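Local coordinates for putative glycoside hydrolase (Bacteroides ovatus, PDB 4ONZ), which is a putative glycoside hydrolase, a single-chain, strand-rich protein probably built as a five-bladed beta-propeller, at residues D194-G198 and K199-Y203; G315-K318 and D319-F323. All blocks are in the same frame, centred on the assembly; numbering follows the deposited sequence.

Interaction 1. Residues D194-G198 and K199-Y203; sequences DKVNG and KYFMY
Val196 and Lys199 are joined by two backbone hydrogen bonds. Val196 N gives its hydrogen to Lys199 O at 2.7 Å, almost straight at 173°. Lys199 N returns a bond to Val196 O at 2.9 Å. Further along, one water links the two sides. It donates to Asp194 O and accepts from Phe201 N, with 2.7 Å between the water and Phe201 N.

The cation-pi and CH-pi contacts fall on Tyr200. The extended chain of Lys195 lays CE over one face of the ring, 3.6 Å from the ring centroid. Lys195 NZ sits farther out, 4.6 Å from that centroid, as an off-centre cation-pi contact. Lys195 CG lies anti to its carbonyl carbon (chi1 -67°), which sends the chain across the ring.

The apolar contact is Val196 CG2 against Phe201 CB at 3.8 Å. Val196 also touches Leu183 and Arg254, and Arg254 forms a salt bridge with Asp194.

Asn197 and Gly198 both have positive phi and form the corners of the turn. This is a type I' turn closed by a single antiparallel bridge, as at the tip of a two-residue beta hairpin, in the surface loop between strands 190-193 and 200-204.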
# COMPACT_ATOMS: atom_id res chain seq x y z
N ASP A 194 -10.37 -10.57 5.81
CA ASP A 194 -10.92 -11.25 6.99
C ASP A 194 -11.50 -10.25 7.98
O ASP A 194 -10.94 -9.19 8.20
CB ASP A 194 -9.86 -12.10 7.67
CG ASP A 194 -10.45 -13.00 8.76
OD1 ASP A 194 -11.57 -13.52 8.58
OD2 ASP A 194 -9.79 -13.19 9.80
N LYS A 195 -12.64 -10.62 8.58
CA LYS A 195 -13.34 -9.73 9.51
C LYS A 195 -12.83 -9.75 10.95
O LYS A 195 -12.05 -10.62 11.34
CB LYS A 195 -14.84 -10.06 9.51
CG LYS A 195 -15.54 -9.74 8.19
CD LYS A 195 -17.05 -9.92 8.32
CE LYS A 195 -17.77 -9.34 7.12
NZ LYS A 195 -19.24 -9.21 7.36
N VAL A 196 -13.29 -8.76 11.71
CA VAL A 196 -13.03 -8.64 13.14
C VAL A 196 -14.37 -8.33 13.80
O VAL A 196 -15.02 -7.35 13.45
CB VAL A 196 -12.06 -7.49 13.46
CG1 VAL A 196 -11.99 -7.27 14.97
CG2 VAL A 196 -10.67 -7.77 12.89
N ASN A 197 -14.77 -9.19 14.74
CA ASN A 197 -16.03 -9.00 15.44
C ASN A 197 -17.20 -8.73 14.48
O ASN A 197 -18.01 -7.84 14.71
CB ASN A 197 -15.86 -7.87 16.48
CG ASN A 197 -14.78 -8.17 17.52
OD1 ASN A 197 -13.95 -7.32 17.83
ND2 ASN A 197 -14.77 -9.39 18.03
N GLY A 198 -17.27 -9.49 13.39
CA GLY A 198 -18.35 -9.35 12.41
C GLY A 198 -18.31 -8.16 11.47
O GLY A 198 -19.28 -7.91 10.76
N LYS A 199 -17.20 -7.42 11.49
CA LYS A 199 -17.04 -6.27 10.60
C LYS A 199 -15.69 -6.30 9.89
O LYS A 199 -14.73 -6.91 10.36
CB LYS A 199 -17.18 -4.96 11.38
CG LYS A 199 -18.51 -4.80 12.10
CD LYS A 199 -18.63 -3.42 12.73
CE LYS A 199 -19.97 -3.24 13.43
NZ LYS A 199 -20.10 -4.09 14.64
N TYR A 200 -15.63 -5.63 8.74
CA TYR A 200 -14.37 -5.55 8.01
C TYR A 200 -13.48 -4.58 8.76
O TYR A 200 -13.95 -3.70 9.49
CB TYR A 200 -14.59 -5.10 6.57
CG TYR A 200 -15.35 -6.10 5.73
CD1 TYR A 200 -14.75 -7.30 5.35
CD2 TYR A 200 -16.64 -5.84 5.29
CE1 TYR A 200 -15.43 -8.23 4.58
CE2 TYR A 200 -17.33 -6.76 4.52
CZ TYR A 200 -16.72 -7.94 4.16
OH TYR A 200 -17.39 -8.86 3.39
N PHE A 201 -12.17 -4.73 8.59
CA PHE A 201 -11.22 -3.97 9.37
C PHE A 201 -10.01 -3.50 8.57
O PHE A 201 -9.56 -4.18 7.66
CB PHE A 201 -10.73 -4.87 10.51
CG PHE A 201 -9.83 -4.18 11.48
CD1 PHE A 201 -8.48 -4.03 11.22
CD2 PHE A 201 -10.34 -3.66 12.66
CE1 PHE A 201 -7.66 -3.37 12.11
CE2 PHE A 201 -9.53 -3.00 13.55
CZ PHE A 201 -8.18 -2.86 13.28
N MSE A 202 -9.49 -2.33 8.92
CA MSE A 202 -8.26 -1.86 8.29
C MSE A 202 -7.48 -0.97 9.20
O MSE A 202 -8.04 -0.31 10.07
CB MSE A 202 -8.47 -1.12 6.97
CG MSE A 202 -9.06 0.29 7.09
SE MSE A 202 -9.07 1.16 5.34
CE MSE A 202 -9.75 2.92 5.86
N TYR A 203 -6.16 -1.03 9.07
CA TYR A 203 -5.29 -0.05 9.68
C TYR A 203 -5.15 1.00 8.60
O TYR A 203 -5.35 0.69 7.42
CB TYR A 203 -3.92 -0.63 10.04
CG TYR A 203 -4.05 -1.73 11.06
CD1 TYR A 203 -4.31 -1.42 12.39
CD2 TYR A 203 -3.96 -3.06 10.70
CE1 TYR A 203 -4.46 -2.42 13.33
CE2 TYR A 203 -4.11 -4.07 11.64
CZ TYR A 203 -4.35 -3.74 12.96
OH TYR A 203 -4.50 -4.74 13.90
O HOH W 1 -11.31 -6.81 7.09

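Interaction 2. Residues G315-K318 and D319-F323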
# COMPACT_ATOMS: atom_id res chain seq x y z
N GLY A 315 20.09 9.95 -7.74
CA GLY A 315 20.62 11.29 -7.47
C GLY A 315 19.89 11.98 -6.32
O GLY A 315 20.52 12.61 -5.47
N GLN A 316 18.57 11.83 -6.29
CA GLN A 316 17.74 12.43 -5.25
C GLN A 316 17.82 11.67 -3.92
O GLN A 316 17.66 12.26 -2.85
CB GLN A 316 16.29 12.51 -5.75
CG GLN A 316 15.31 13.21 -4.81
CD GLN A 316 15.62 14.68 -4.57
OE1 GLN A 316 16.31 15.33 -5.37
NE2 GLN A 316 15.11 15.23 -3.47
N TYR A 317 18.06 10.35 -3.99
CA TYR A 317 18.15 9.50 -2.80
C TYR A 317 19.44 8.69 -2.85
O TYR A 317 19.44 7.47 -3.09
CB TYR A 317 16.94 8.57 -2.71
CG TYR A 317 15.64 9.33 -2.59
CD1 TYR A 317 15.17 9.72 -1.34
CD2 TYR A 317 14.90 9.67 -3.72
CE1 TYR A 317 13.99 10.43 -1.22
CE2 TYR A 317 13.71 10.37 -3.60
CZ TYR A 317 13.27 10.75 -2.35
OH TYR A 317 12.09 11.45 -2.22
N LYS A 318 20.54 9.40 -2.62
CA LYS A 318 21.89 8.85 -2.70
C LYS A 318 22.08 7.55 -1.92
O LYS A 318 22.70 6.62 -2.41
CB LYS A 318 22.91 9.89 -2.21
CG LYS A 318 23.03 11.12 -3.10
CD LYS A 318 23.85 10.84 -4.35
CE LYS A 318 23.80 12.01 -5.33
NZ LYS A 318 24.12 13.33 -4.71
N ASP A 319 21.55 7.51 -0.70
CA ASP A 319 21.66 6.32 0.15
C ASP A 319 20.44 5.41 0.00
O ASP A 319 20.37 4.36 0.64
CB ASP A 319 21.85 6.74 1.60
CG ASP A 319 23.08 7.63 1.81
OD1 ASP A 319 23.95 7.68 0.92
OD2 ASP A 319 23.18 8.27 2.88
N GLY A 320 19.49 5.81 -0.84
CA GLY A 320 18.32 4.99 -1.14
C GLY A 320 17.09 5.15 -0.28
O GLY A 320 17.13 5.78 0.78
N THR A 321 15.99 4.58 -0.75
CA THR A 321 14.71 4.59 -0.03
C THR A 321 13.80 3.51 -0.62
O THR A 321 13.85 3.24 -1.83
CB THR A 321 14.04 5.98 -0.05
OG1 THR A 321 12.90 5.98 0.81
CG2 THR A 321 13.64 6.40 -1.47
N VAL A 322 13.03 2.85 0.24
CA VAL A 322 12.13 1.77 -0.17
C VAL A 322 10.78 1.94 0.52
O VAL A 322 10.72 2.37 1.68
CB VAL A 322 12.71 0.35 0.12
CG1 VAL A 322 14.00 0.16 -0.65
CG2 VAL A 322 12.94 0.11 1.60
N PHE A 323 9.70 1.64 -0.21
CA PHE A 323 8.34 1.83 0.31
C PHE A 323 7.51 0.60 -0.05
O PHE A 323 7.17 0.39 -1.22
CB PHE A 323 7.73 3.10 -0.27
CG PHE A 323 6.46 3.53 0.41
CD1 PHE A 323 6.51 4.28 1.57
CD2 PHE A 323 5.22 3.21 -0.12
CE1 PHE A 323 5.35 4.70 2.20
CE2 PHE A 323 4.07 3.63 0.49
CZ PHE A 323 4.13 4.37 1.66
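Tyr317 and Gly320 are held together by the backbone of a type I beta turn, with Lys318 and Asp319 at its corners. The CA atoms of Tyr317 and Gly320 are 4.8 Å apart. Gly320 N closes the turn by donating to Tyr317 O at 2.8 Å. The bond is bent, with an N-H...O angle of 138°. Gly320 then takes a positive phi of 90° with an extended psi. A CB at these angles would collide with Asp319 O, which explains the glycine. The chain straightens at Thr321 and enters strand 322-330, the first strand of an antiparallel three-stranded sheet with 333-340 and 344-350, probably part of one blade of the beta-propeller. The turn lies at the end of the long loop that follows strand 296-299.

The main side-chain contact joins Tyr317 and Thr321. The methyl CG2 of Thr321 sits over one face of the Tyr317 ring, 3.9 Å from its centroid, in a CH-pi contact. It is displaced toward the CG and CD1 side of the ring, with Thr321 CG2 3.7 Å from Tyr317 CD1. Thr321 OG1 is anti to the backbone N (chi1 -172°), while CG2 lies between the backbone N and the carbonyl carbon. This rotation gives the methyl to the ring and the hydroxyl to another partner, Tyr281 N, with which OG1 is hydrogen-bonded. The Thr321 side chain is also about 5 Å from a bound unknown ligand. At the corner, the Asp319 side chain touches Pro277.

Overall arrangement
From the N terminus, interaction 1 comes first. It closes the short loop between strands 190-193 and 200-204. Both strands pair with strand 180-187, in the mixed sheet that also holds strand 245-255. The chain then runs through the rest of that sheet and leaves strand 296-299 in a long loop. Interaction 2 makes a turn near the end of this loop, just before strand 322-330 opens the last three-stranded sheet. The contacts are in series and neither nest nor cross. The centres of interaction 1 and interaction 2 are about 35 Å apart, on opposite sides of the chain's centre. Around interaction 2, Tyr281 ties this last sheet to strand 281-288 of the mixed sheet.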